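Local coordinates for protein N-acetylcysteine deacetylase (Bacillus subtilis, PDB 1YSJ) that probably removes the acetyl group from N-acetylcysteine with the aid of two divalent metal ions, releasing cysteine and acetate during S-(2-succino)cysteine breakdown, at residues 57-62 and 67-72; 190-195 and 389-394; 230-235 and 301-306. The protein carries 1 engineered substitution. All blocks are in the same frame, centred on the assembly; numbering follows the deposited sequence.

From the N terminus, the chain first closes a short loop at interaction 1, where helix 52-64 turns straight into strand 68-69, an outermost strand of the eight-stranded mixed sheet. Interaction 2 comes later and spans 193 residues: strand 191-194 of the same sheet meets helix 384-402 near the C terminus. Within that long span the chain makes an excursion into a separate four-stranded antiparallel sheet, and there interaction 3 pairs helix 226-237 with the end of helix 282-302. Interaction 3 is thus enclosed by interaction 2, whereas interaction 1 precedes both. The centres of interactions 1 and 2 lie about 24 Å apart, those of interactions 2 and 3 about 50 Å.

Interaction 1 (57-62 and 67-72); sequences KIRRWL and IEILDV
Leu62, near the end of helix 52-64, is tied to Ile67 by a backbone hydrogen bond from Ile67 N to Leu62 O (3.0 Å, N-H...O angle 163°), which closes the tight connection between helix and strand 68-69. Beyond this bond the strand climbs back beside the last turns, with Ile67 and Ile69 facing the helix while Glu68 and Leu70 point the other way. Ile69 fills the angle between Arg59 and Leu62: its CD1 reaches Arg59 O at 3.4 Å and lies 3.8 Å from Leu62 CB. Nearer the turn, Leu62 CD2 touches Ile67 CD1 at 3.9 Å, and Ile67 goes on to meet Ala135 and Asn139 of helix 124-139. The Arg59 side chain has two conformers, and in the one described here its chain, extended from CG to NE, carries the guanidinium over Ile69. There Ile69 CG2 lies against one face of the group, 3.6 Å from Arg59 CZ and nearer the rim than the middle. At the guanidinium edge of this conformer, Asp71 OD2 lies 4.4 Å from Arg59 NH1, too far for a salt bridge. Backbone bonds of Glu68 to Glu82 and of Leu70 to Ile80 join the strand to strand 79-84. The contact therefore rests on one backbone hydrogen bond and the aliphatic packing of Leu62, Ile67 and Ile69; the guanidinium and the aspartate form a tentative, probably mobile outer part, where the opposite charges could offer only long-range attraction.

Interaction 2 (190-195 and 389-394); sequences GTIGVK and SQYFAE
Ile192 of strand 191-194 lies over one face of the Tyr391 ring from helix 384-402, and this pair makes up nearly all of a small, buried contact of 121 Å². The close part is a CH-pi contact: Ile192 CG1 stands 4.0 Å from the ring centroid, only 13° off the ring normal. On the same side of the ring plane, Ile192 CD1 sits past the rim at Tyr391 CD1 (3.8 Å), while CG2 lies toward the phenolic end, 3.7 Å from Tyr391 CZ. The isoleucine thus spans the ring from its CD1 side to the hydroxyl. Tyr391 can extend this far because its CG is trans to the backbone N (chi1 -180°), which sends the ring straight out from the helix; the backbones stay well apart, with CA atoms of Ile192 and Tyr391 8.8 Å from each other. Packing is looser toward Val194, whose CG2 comes no nearer than 4.3 Å to Tyr391 OH. No hydrogen bond crosses the contact, and the hydroxyl bonds instead to Ala328 O, a polar link that holds the far end of a buried ring. Farther along the helix, the partly exposed Glu394 makes salt bridges with Arg141 and Arg334. Strand 191-194 runs between strands 360-366 and 338-341; Ile192 also touches Val363 and Met365 of the former, while Ala332 of helix 325-334 packs against both Ile192 and Tyr391, so the ring of helix 384-402 is enclosed between helix 325-334 and the sheet strand that carries Ile192.

Interaction 3 (230-235 and 301-306); sequences AGQIIS and AGYGAQ
Gln232, within helix 226-237, and Tyr303, just past the end of helix 282-302, face each other with their CA atoms 10.3 Å apart, so the backbones do not touch and side chains alone bridge the gap. Both helices belong to the inserted domain characteristic of M20 peptidases, whose beta-alpha-beta-beta-alpha-beta order and strand order 2-3-1-4 give a ferredoxin-like sandwich with the helices packed on the antiparallel sheet. Helix 282-302 ends in a Schellman motif with Gly304, at positive phi, as its C-prime residue; Tyr303 sits immediately before this glycine and points its ring back toward helix 226-237. There the ring also rests against Ala228 and Ala229. Gln232 leaves its helix with CG trans to the carbonyl carbon and then bends at chi2, swinging the amide across the end of the tyrosine. Its CG comes to 3.6 Å from Tyr303 OH. Amide and ring planes stand 70° apart, and NE2 approaches at the ring edge, close to the plane of the aromatic ring. Gln232 also packs on Ser235 of the second subunit, placing this surface contact beside the dimer interface, in keeping with the dimerisation role of this domain in the family. The single hydrogen bond across the segments runs from Gln232 NE2 to Tyr303 OH, 2.7 Å long, noticeably bent at 143°, with the oxygen 24° out of the amide plane.

Interaction 1 (57-62 and 67-72)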
ATOM      1  N   LYS A  57      15.249 -41.524  -2.439  1.00 41.99           N
ATOM      2  CA  LYS A  57      14.303 -42.616  -2.661  1.00 42.00           C
ATOM      3  C   LYS A  57      14.164 -42.965  -4.138  1.00 41.64           C
ATOM      4  O   LYS A  57      14.204 -44.138  -4.498  1.00 41.77           O
ATOM      5  CB  LYS A  57      12.935 -42.286  -2.057  1.00 42.64           C
ATOM      6  CG  LYS A  57      12.899 -42.363  -0.536  1.00 45.18           C
ATOM      7  CD  LYS A  57      11.794 -41.494   0.046  1.00 48.52           C
ATOM      8  CE  LYS A  57      11.819 -41.542   1.569  1.00 54.90           C
ATOM      9  NZ  LYS A  57      10.743 -40.707   2.171  1.00 57.71           N
ATOM     10  N   ILE A  58      14.023 -41.938  -4.980  1.00 41.12           N
ATOM     11  CA  ILE A  58      13.933 -42.112  -6.432  1.00 41.57           C
ATOM     12  C   ILE A  58      15.157 -42.859  -6.980  1.00 41.71           C
ATOM     13  O   ILE A  58      15.001 -43.831  -7.723  1.00 41.45           O
ATOM     14  CB  ILE A  58      13.724 -40.761  -7.170  1.00 41.75           C
ATOM     15  CG1 ILE A  58      12.411 -40.104  -6.733  1.00 41.89           C
ATOM     16  CG2 ILE A  58      13.722 -40.947  -8.686  1.00 41.54           C
ATOM     17  CD1 ILE A  58      12.362 -38.621  -7.031  1.00 41.84           C
ATOM     18  N   ARG A  59      16.353 -42.400  -6.606  0.50 40.64           N
ATOM     19  CA  ARG A  59      17.617 -43.034  -6.995  0.50 40.44           C
ATOM     20  C   ARG A  59      17.608 -44.523  -6.647  0.50 40.69           C
ATOM     21  O   ARG A  59      17.824 -45.374  -7.508  0.50 41.29           O
ATOM     22  CB  ARG A  59      18.790 -42.341  -6.291  0.50 40.28           C
ATOM     23  CG  ARG A  59      20.132 -42.438  -7.010  0.50 39.34           C
ATOM     24  CD  ARG A  59      21.139 -41.435  -6.444  0.50 38.14           C
ATOM     25  NE  ARG A  59      22.390 -41.404  -7.204  0.50 37.20           N
ATOM     26  CZ  ARG A  59      22.719 -40.474  -8.102  0.50 38.74           C
ATOM     27  NH1 ARG A  59      23.883 -40.552  -8.730  0.50 36.69           N
ATOM     28  NH2 ARG A  59      21.896 -39.469  -8.385  0.50 39.98           N
ATOM     29  N   ARG A  60      17.336 -44.819  -5.382  0.50 40.56           N
ATOM     30  CA  ARG A  60      17.288 -46.194  -4.888  0.50 40.99           C
ATOM     31  C   ARG A  60      16.307 -47.081  -5.667  0.50 40.92           C
ATOM     32  O   ARG A  60      16.633 -48.213  -6.029  0.50 40.91           O
ATOM     33  CB  ARG A  60      16.959 -46.194  -3.388  0.50 40.25           C
ATOM     34  CG  ARG A  60      16.417 -47.513  -2.841  0.50 40.57           C
ATOM     35  CD  ARG A  60      16.547 -47.604  -1.330  0.50 38.60           C
ATOM     36  NE  ARG A  60      15.915 -46.489  -0.621  0.50 35.18           N
ATOM     37  CZ  ARG A  60      14.652 -46.472  -0.202  0.50 34.15           C
ATOM     38  NH1 ARG A  60      13.850 -47.505  -0.423  0.50 31.80           N
ATOM     39  NH2 ARG A  60      14.187 -45.412   0.444  0.50 31.23           N
ATOM     40  N   TRP A  61      15.113 -46.552  -5.917  1.00 41.26           N
ATOM     41  CA  TRP A  61      14.039 -47.287  -6.596  1.00 42.14           C
ATOM     42  C   TRP A  61      14.360 -47.658  -8.049  1.00 41.99           C
ATOM     43  O   TRP A  61      13.987 -48.735  -8.519  1.00 43.00           O
ATOM     44  CB  TRP A  61      12.706 -46.538  -6.495  1.00 39.82           C
ATOM     45  CG  TRP A  61      12.138 -46.492  -5.096  1.00 42.01           C
ATOM     46  CD1 TRP A  61      12.319 -47.419  -4.099  1.00 44.91           C
ATOM     47  CD2 TRP A  61      11.282 -45.479  -4.545  1.00 41.05           C
ATOM     48  NE1 TRP A  61      11.639 -47.037  -2.963  1.00 42.51           N
ATOM     49  CE2 TRP A  61      10.994 -45.853  -3.210  1.00 43.33           C
ATOM     50  CE3 TRP A  61      10.742 -44.283  -5.047  1.00 41.89           C
ATOM     51  CZ2 TRP A  61      10.179 -45.081  -2.372  1.00 41.38           C
ATOM     52  CZ3 TRP A  61       9.933 -43.513  -4.214  1.00 42.21           C
ATOM     53  CH2 TRP A  61       9.658 -43.920  -2.887  1.00 44.64           C
ATOM     54  N   LEU A  62      15.075 -46.773  -8.739  1.00 42.14           N
ATOM     55  CA  LEU A  62      15.515 -47.023 -10.115  1.00 42.33           C
ATOM     56  C   LEU A  62      16.697 -47.999 -10.165  1.00 42.75           C
ATOM     57  O   LEU A  62      16.771 -48.849 -11.053  1.00 42.54           O
ATOM     58  CB  LEU A  62      15.856 -45.706 -10.826  1.00 39.14           C
ATOM     59  CG  LEU A  62      14.714 -44.684 -10.957  1.00 41.21           C
ATOM     60  CD1 LEU A  62      15.247 -43.267 -11.163  1.00 41.49           C
ATOM     61  CD2 LEU A  62      13.724 -45.052 -12.060  1.00 42.53           C
ATOM     62  N   ILE A  67      18.167 -49.584 -13.566  1.00 49.14           N
ATOM     63  CA  ILE A  67      18.016 -48.487 -14.502  1.00 47.86           C
ATOM     64  C   ILE A  67      19.166 -47.518 -14.257  1.00 48.54           C
ATOM     65  O   ILE A  67      19.359 -47.061 -13.128  1.00 48.86           O
ATOM     66  CB  ILE A  67      16.641 -47.793 -14.340  1.00 48.38           C
ATOM     67  CG1 ILE A  67      15.508 -48.794 -14.625  1.00 46.06           C
ATOM     68  CG2 ILE A  67      16.550 -46.551 -15.244  1.00 45.11           C
ATOM     69  CD1 ILE A  67      14.136 -48.374 -14.110  1.00 46.98           C
ATOM     70  N   GLU A  68      19.936 -47.233 -15.309  1.00 48.01           N
ATOM     71  CA  GLU A  68      21.089 -46.339 -15.211  1.00 49.31           C
ATOM     72  C   GLU A  68      20.686 -44.941 -14.753  1.00 48.86           C
ATOM     73  O   GLU A  68      19.746 -44.344 -15.278  1.00 47.63           O
ATOM     74  CB  GLU A  68      21.863 -46.266 -16.537  1.00 48.91           C
ATOM     75  CG  GLU A  68      22.810 -45.058 -16.640  1.00 51.13           C
ATOM     76  CD  GLU A  68      23.958 -45.237 -17.628  1.00 53.33           C
ATOM     77  OE1 GLU A  68      23.803 -45.965 -18.634  1.00 56.98           O
ATOM     78  OE2 GLU A  68      25.024 -44.627 -17.395  1.00 57.64           O
ATOM     79  N   ILE A  69      21.405 -44.437 -13.760  1.00 50.65           N
ATOM     80  CA  ILE A  69      21.227 -43.071 -13.302  1.00 51.67           C
ATOM     81  C   ILE A  69      22.399 -42.216 -13.778  1.00 52.09           C
ATOM     82  O   ILE A  69      23.565 -42.564 -13.569  1.00 52.62           O
ATOM     83  CB  ILE A  69      21.003 -43.012 -11.770  1.00 52.92           C
ATOM     84  CG1 ILE A  69      19.526 -43.288 -11.474  1.00 53.13           C
ATOM     85  CG2 ILE A  69      21.406 -41.649 -11.193  1.00 51.08           C
ATOM     86  CD1 ILE A  69      19.291 -44.132 -10.278  1.00 57.37           C
ATOM     87  N   LEU A  70      22.066 -41.117 -14.449  1.00 51.79           N
ATOM     88  CA  LEU A  70      23.062 -40.184 -14.962  1.00 53.46           C
ATOM     89  C   LEU A  70      23.666 -39.339 -13.848  1.00 53.31           C
ATOM     90  O   LEU A  70      22.975 -38.922 -12.914  1.00 53.49           O
ATOM     91  CB  LEU A  70      22.458 -39.296 -16.060  1.00 52.60           C
ATOM     92  CG  LEU A  70      22.578 -39.765 -17.519  1.00 54.69           C
ATOM     93  CD1 LEU A  70      22.689 -41.287 -17.681  1.00 56.09           C
ATOM     94  CD2 LEU A  70      21.437 -39.216 -18.367  1.00 54.93           C
ATOM     95  N   ASP A  71      24.966 -39.103 -13.956  1.00 54.10           N
ATOM     96  CA  ASP A  71      25.697 -38.332 -12.965  1.00 54.72           C
ATOM     97  C   ASP A  71      25.624 -36.852 -13.330  1.00 53.14           C
ATOM     98  O   ASP A  71      26.226 -36.411 -14.314  1.00 53.99           O
ATOM     99  CB  ASP A  71      27.152 -38.812 -12.898  1.00 55.01           C
ATOM    100  CG  ASP A  71      27.865 -38.359 -11.636  1.00 59.35           C
ATOM    101  OD1 ASP A  71      29.053 -37.978 -11.734  1.00 61.60           O
ATOM    102  OD2 ASP A  71      27.246 -38.391 -10.548  1.00 62.47           O
ATOM    103  N   VAL A  72      24.853 -36.103 -12.549  1.00 50.89           N
ATOM    104  CA  VAL A  72      24.664 -34.670 -12.770  1.00 48.59           C
ATOM    105  C   VAL A  72      24.908 -33.951 -11.444  1.00 47.63           C
ATOM    106  O   VAL A  72      23.956 -33.627 -10.727  1.00 47.35           O
ATOM    107  CB  VAL A  72      23.242 -34.345 -13.321  1.00 48.69           C
ATOM    108  CG1 VAL A  72      23.157 -32.895 -13.793  1.00 46.07           C
ATOM    109  CG2 VAL A  72      22.869 -35.285 -14.464  1.00 47.96           C
TER

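Interaction 2 (190-195 and 389-394)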
ATOM      1  N   GLY A 190      -8.411 -43.036 -16.471  1.00 42.59           N
ATOM      2  CA  GLY A 190      -8.394 -43.660 -17.790  1.00 40.80           C
ATOM      3  C   GLY A 190      -8.482 -42.647 -18.917  1.00 40.26           C
ATOM      4  O   GLY A 190      -8.442 -43.013 -20.093  1.00 39.85           O
ATOM      5  N   THR A 191      -8.602 -41.372 -18.552  1.00 39.52           N
ATOM      6  CA  THR A 191      -8.730 -40.285 -19.515  1.00 39.61           C
ATOM      7  C   THR A 191      -7.496 -39.376 -19.525  1.00 40.72           C
ATOM      8  O   THR A 191      -7.025 -38.936 -18.476  1.00 40.82           O
ATOM      9  CB  THR A 191     -10.013 -39.462 -19.261  1.00 39.32           C
ATOM     10  OG1 THR A 191     -11.154 -40.326 -19.344  1.00 37.09           O
ATOM     11  CG2 THR A 191     -10.164 -38.347 -20.289  1.00 39.09           C
ATOM     12  N   ILE A 192      -6.990 -39.113 -20.729  1.00 41.91           N
ATOM     13  CA  ILE A 192      -5.831 -38.253 -20.962  1.00 39.87           C
ATOM     14  C   ILE A 192      -6.283 -37.014 -21.754  1.00 40.90           C
ATOM     15  O   ILE A 192      -6.945 -37.137 -22.789  1.00 40.86           O
ATOM     16  CB  ILE A 192      -4.698 -39.028 -21.715  1.00 40.18           C
ATOM     17  CG1 ILE A 192      -4.125 -40.157 -20.843  1.00 40.14           C
ATOM     18  CG2 ILE A 192      -3.556 -38.105 -22.126  1.00 39.33           C
ATOM     19  CD1 ILE A 192      -4.736 -41.527 -21.073  1.00 32.85           C
ATOM     20  N   GLY A 193      -5.947 -35.828 -21.249  1.00 41.07           N
ATOM     21  CA  GLY A 193      -6.324 -34.563 -21.888  1.00 41.35           C
ATOM     22  C   GLY A 193      -5.309 -34.130 -22.929  1.00 41.91           C
ATOM     23  O   GLY A 193      -4.132 -33.951 -22.617  1.00 43.33           O
ATOM     24  N   VAL A 194      -5.771 -33.945 -24.163  1.00 41.76           N
ATOM     25  CA  VAL A 194      -4.886 -33.760 -25.313  1.00 42.26           C
ATOM     26  C   VAL A 194      -5.282 -32.566 -26.196  1.00 41.71           C
ATOM     27  O   VAL A 194      -6.412 -32.498 -26.687  1.00 42.76           O
ATOM     28  CB  VAL A 194      -4.832 -35.069 -26.173  1.00 41.72           C
ATOM     29  CG1 VAL A 194      -4.114 -34.840 -27.490  1.00 42.80           C
ATOM     30  CG2 VAL A 194      -4.159 -36.205 -25.404  1.00 42.87           C
ATOM     31  N   LYS A 195      -4.346 -31.633 -26.390  1.00 41.55           N
ATOM     32  CA  LYS A 195      -4.496 -30.566 -27.394  1.00 42.64           C
ATOM     33  C   LYS A 195      -3.144 -30.085 -27.937  1.00 41.64           C
ATOM     34  O   LYS A 195      -2.136 -30.126 -27.229  1.00 42.98           O
ATOM     35  CB  LYS A 195      -5.310 -29.381 -26.845  1.00 42.24           C
ATOM     36  CG  LYS A 195      -4.528 -28.410 -25.956  1.00 45.16           C
ATOM     37  CD  LYS A 195      -5.394 -27.250 -25.442  1.00 45.26           C
ATOM     38  CE  LYS A 195      -5.891 -26.330 -26.561  1.00 50.64           C
ATOM     39  NZ  LYS A 195      -4.789 -25.648 -27.296  1.00 51.30           N
ATOM     40  N   SER A 389       1.543 -44.631 -15.962  1.00 38.78           N
ATOM     41  CA  SER A 389       2.801 -45.351 -16.174  1.00 39.98           C
ATOM     42  C   SER A 389       2.790 -46.061 -17.525  1.00 39.96           C
ATOM     43  O   SER A 389       3.765 -45.985 -18.282  1.00 40.51           O
ATOM     44  CB  SER A 389       3.095 -46.325 -15.027  1.00 38.58           C
ATOM     45  OG  SER A 389       2.001 -47.187 -14.785  1.00 38.79           O
ATOM     46  N   GLN A 390       1.667 -46.715 -17.823  1.00 40.06           N
ATOM     47  CA  GLN A 390       1.457 -47.410 -19.094  1.00 40.74           C
ATOM     48  C   GLN A 390       1.389 -46.448 -20.280  1.00 40.14           C
ATOM     49  O   GLN A 390       1.940 -46.736 -21.348  1.00 40.52           O
ATOM     50  CB  GLN A 390       0.175 -48.248 -19.048  1.00 40.03           C
ATOM     51  CG  GLN A 390       0.169 -49.380 -18.030  1.00 38.99           C
ATOM     52  CD  GLN A 390      -1.048 -50.292 -18.166  1.00 43.34           C
ATOM     53  OE1 GLN A 390      -1.010 -51.459 -17.766  1.00 45.70           O
ATOM     54  NE2 GLN A 390      -2.128 -49.768 -18.742  1.00 39.52           N
ATOM     55  N   TYR A 391       0.710 -45.318 -20.088  1.00 38.65           N
ATOM     56  CA  TYR A 391       0.542 -44.326 -21.147  1.00 39.18           C
ATOM     57  C   TYR A 391       1.871 -43.793 -21.682  1.00 39.13           C
ATOM     58  O   TYR A 391       2.087 -43.754 -22.895  1.00 37.12           O
ATOM     59  CB  TYR A 391      -0.326 -43.155 -20.671  1.00 39.95           C
ATOM     60  CG  TYR A 391      -0.537 -42.101 -21.733  1.00 38.49           C
ATOM     61  CD1 TYR A 391      -1.444 -42.307 -22.773  1.00 38.68           C
ATOM     62  CD2 TYR A 391       0.185 -40.903 -21.709  1.00 36.61           C
ATOM     63  CE1 TYR A 391      -1.637 -41.344 -23.761  1.00 42.11           C
ATOM     64  CE2 TYR A 391      -0.001 -39.933 -22.688  1.00 38.12           C
ATOM     65  CZ  TYR A 391      -0.914 -40.162 -23.713  1.00 42.28           C
ATOM     66  OH  TYR A 391      -1.110 -39.212 -24.688  1.00 41.80           O
ATOM     67  N   PHE A 392       2.748 -43.379 -20.771  1.00 39.51           N
ATOM     68  CA  PHE A 392       4.028 -42.795 -21.145  1.00 40.11           C
ATOM     69  C   PHE A 392       5.024 -43.832 -21.649  1.00 40.89           C
ATOM     70  O   PHE A 392       5.917 -43.505 -22.434  1.00 42.23           O
ATOM     71  CB  PHE A 392       4.605 -41.972 -19.991  1.00 40.58           C
ATOM     72  CG  PHE A 392       3.995 -40.608 -19.871  1.00 41.81           C
ATOM     73  CD1 PHE A 392       2.870 -40.399 -19.075  1.00 42.97           C
ATOM     74  CD2 PHE A 392       4.526 -39.534 -20.575  1.00 43.39           C
ATOM     75  CE1 PHE A 392       2.294 -39.138 -18.976  1.00 42.42           C
ATOM     76  CE2 PHE A 392       3.957 -38.257 -20.478  1.00 44.83           C
ATOM     77  CZ  PHE A 392       2.844 -38.060 -19.684  1.00 41.59           C
ATOM     78  N   ALA A 393       4.865 -45.078 -21.207  1.00 40.48           N
ATOM     79  CA  ALA A 393       5.651 -46.187 -21.742  1.00 39.99           C
ATOM     80  C   ALA A 393       5.276 -46.453 -23.201  1.00 41.01           C
ATOM     81  O   ALA A 393       6.150 -46.667 -24.043  1.00 41.77           O
ATOM     82  CB  ALA A 393       5.461 -47.436 -20.898  1.00 39.36           C
ATOM     83  N   GLU A 394       3.979 -46.418 -23.500  1.00 40.13           N
ATOM     84  CA  GLU A 394       3.515 -46.665 -24.860  1.00 41.18           C
ATOM     85  C   GLU A 394       3.786 -45.469 -25.768  1.00 40.66           C
ATOM     86  O   GLU A 394       4.155 -45.642 -26.933  1.00 40.52           O
ATOM     87  CB  GLU A 394       2.032 -47.042 -24.877  1.00 41.16           C
ATOM     88  CG  GLU A 394       1.606 -47.823 -26.115  1.00 43.87           C
ATOM     89  CD  GLU A 394       2.302 -49.181 -26.247  1.00 49.52           C
ATOM     90  OE1 GLU A 394       2.550 -49.847 -25.213  1.00 51.32           O
ATOM     91  OE2 GLU A 394       2.590 -49.583 -27.396  1.00 46.73           O
TER

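Interaction 3 (230-235 and 301-306)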
ATOM      1  N   ALA A 230      -2.901   6.701  -9.968  1.00 35.05           N
ATOM      2  CA  ALA A 230      -2.900   5.268  -9.666  1.00 34.80           C
ATOM      3  C   ALA A 230      -4.293   4.641  -9.788  1.00 34.99           C
ATOM      4  O   ALA A 230      -4.428   3.528 -10.294  1.00 35.32           O
ATOM      5  CB  ALA A 230      -2.303   5.008  -8.286  1.00 34.41           C
ATOM      6  N   GLY A 231      -5.320   5.366  -9.340  1.00 34.80           N
ATOM      7  CA  GLY A 231      -6.707   4.890  -9.396  1.00 34.59           C
ATOM      8  C   GLY A 231      -7.240   4.660 -10.800  1.00 34.89           C
ATOM      9  O   GLY A 231      -7.960   3.690 -11.048  1.00 34.70           O
ATOM     10  N   GLN A 232      -6.888   5.557 -11.716  1.00 35.89           N
ATOM     11  CA  GLN A 232      -7.335   5.484 -13.109  1.00 37.25           C
ATOM     12  C   GLN A 232      -6.584   4.393 -13.865  1.00 37.59           C
ATOM     13  O   GLN A 232      -7.148   3.734 -14.743  1.00 38.37           O
ATOM     14  CB  GLN A 232      -7.118   6.826 -13.816  1.00 37.52           C
ATOM     15  CG  GLN A 232      -7.877   8.001 -13.229  1.00 37.96           C
ATOM     16  CD  GLN A 232      -9.073   8.399 -14.059  1.00 42.04           C
ATOM     17  OE1 GLN A 232      -9.973   7.596 -14.302  1.00 48.14           O
ATOM     18  NE2 GLN A 232      -9.094   9.648 -14.499  1.00 41.79           N
ATOM     19  N   ILE A 233      -5.310   4.218 -13.519  1.00 37.65           N
ATOM     20  CA  ILE A 233      -4.456   3.202 -14.131  1.00 37.71           C
ATOM     21  C   ILE A 233      -4.917   1.795 -13.748  1.00 39.08           C
ATOM     22  O   ILE A 233      -4.872   0.884 -14.568  1.00 40.00           O
ATOM     23  CB  ILE A 233      -2.961   3.432 -13.781  1.00 37.68           C
ATOM     24  CG1 ILE A 233      -2.453   4.699 -14.478  1.00 34.59           C
ATOM     25  CG2 ILE A 233      -2.104   2.236 -14.196  1.00 36.62           C
ATOM     26  CD1 ILE A 233      -1.178   5.270 -13.906  1.00 31.89           C
ATOM     27  N   ILE A 234      -5.376   1.632 -12.509  1.00 40.21           N
ATOM     28  CA  ILE A 234      -5.996   0.382 -12.066  1.00 41.21           C
ATOM     29  C   ILE A 234      -7.209   0.046 -12.942  1.00 42.90           C
ATOM     30  O   ILE A 234      -7.350  -1.082 -13.419  1.00 42.71           O
ATOM     31  CB  ILE A 234      -6.417   0.449 -10.572  1.00 40.87           C
ATOM     32  CG1 ILE A 234      -5.183   0.459  -9.664  1.00 37.79           C
ATOM     33  CG2 ILE A 234      -7.350  -0.718 -10.205  1.00 39.24           C
ATOM     34  CD1 ILE A 234      -5.463   0.947  -8.251  1.00 38.81           C
ATOM     35  N   SER A 235      -8.069   1.037 -13.159  1.00 44.19           N
ATOM     36  CA  SER A 235      -9.279   0.860 -13.955  1.00 46.50           C
ATOM     37  C   SER A 235      -8.946   0.698 -15.436  1.00 47.73           C
ATOM     38  O   SER A 235      -9.673   0.027 -16.171  1.00 48.25           O
ATOM     39  CB  SER A 235     -10.225   2.043 -13.752  1.00 46.75           C
ATOM     40  OG  SER A 235     -10.425   2.302 -12.371  1.00 48.95           O
ATOM     41  N   ALA A 301       0.779  11.279 -17.021  1.00 34.16           N
ATOM     42  CA  ALA A 301       1.096  12.583 -17.610  1.00 34.07           C
ATOM     43  C   ALA A 301      -0.081  13.553 -17.536  1.00 34.45           C
ATOM     44  O   ALA A 301       0.114  14.766 -17.439  1.00 34.94           O
ATOM     45  CB  ALA A 301       1.559  12.421 -19.048  1.00 34.55           C
ATOM     46  N   GLY A 302      -1.296  13.011 -17.585  1.00 34.31           N
ATOM     47  CA  GLY A 302      -2.508  13.799 -17.404  1.00 34.11           C
ATOM     48  C   GLY A 302      -2.583  14.439 -16.029  1.00 35.12           C
ATOM     49  O   GLY A 302      -3.161  15.517 -15.872  1.00 35.47           O
ATOM     50  N   TYR A 303      -1.984  13.779 -15.038  1.00 35.67           N
ATOM     51  CA  TYR A 303      -2.000  14.249 -13.650  1.00 36.96           C
ATOM     52  C   TYR A 303      -0.720  14.973 -13.214  1.00 37.81           C
ATOM     53  O   TYR A 303      -0.508  15.213 -12.022  1.00 38.23           O
ATOM     54  CB  TYR A 303      -2.328  13.088 -12.701  1.00 35.93           C
ATOM     55  CG  TYR A 303      -3.771  12.665 -12.790  1.00 36.55           C
ATOM     56  CD1 TYR A 303      -4.169  11.651 -13.662  1.00 32.03           C
ATOM     57  CD2 TYR A 303      -4.749  13.299 -12.025  1.00 37.21           C
ATOM     58  CE1 TYR A 303      -5.502  11.271 -13.758  1.00 33.98           C
ATOM     59  CE2 TYR A 303      -6.084  12.927 -12.113  1.00 39.08           C
ATOM     60  CZ  TYR A 303      -6.453  11.913 -12.979  1.00 36.98           C
ATOM     61  OH  TYR A 303      -7.777  11.546 -13.063  1.00 40.14           O
ATOM     62  N   GLY A 304       0.118  15.332 -14.186  1.00 38.47           N
ATOM     63  CA  GLY A 304       1.379  16.019 -13.916  1.00 39.19           C
ATOM     64  C   GLY A 304       2.413  15.121 -13.261  1.00 39.74           C
ATOM     65  O   GLY A 304       3.378  15.604 -12.664  1.00 41.00           O
ATOM     66  N   ALA A 305       2.204  13.812 -13.378  1.00 39.09           N
ATOM     67  CA  ALA A 305       3.087  12.812 -12.791  1.00 38.49           C
ATOM     68  C   ALA A 305       3.747  11.988 -13.892  1.00 39.40           C
ATOM     69  O   ALA A 305       3.404  12.125 -15.069  1.00 39.65           O
ATOM     70  CB  ALA A 305       2.302  11.911 -11.844  1.00 37.06           C
ATOM     71  N   GLN A 306       4.702  11.144 -13.510  1.00 39.62           N
ATOM     72  CA  GLN A 306       5.330  10.229 -14.457  1.00 41.44           C
ATOM     73  C   GLN A 306       5.267   8.787 -13.967  1.00 41.42           C
ATOM     74  O   GLN A 306       5.247   8.526 -12.759  1.00 41.11           O
ATOM     75  CB  GLN A 306       6.773  10.648 -14.777  1.00 40.67           C
ATOM     76  CG  GLN A 306       7.755  10.565 -13.613  1.00 42.58           C
ATOM     77  CD  GLN A 306       9.194  10.844 -14.035  1.00 44.24           C
ATOM     78  OE1 GLN A 306      10.065   9.978 -13.924  1.00 42.48           O
ATOM     79  NE2 GLN A 306       9.446  12.057 -14.523  1.00 46.39           N
TER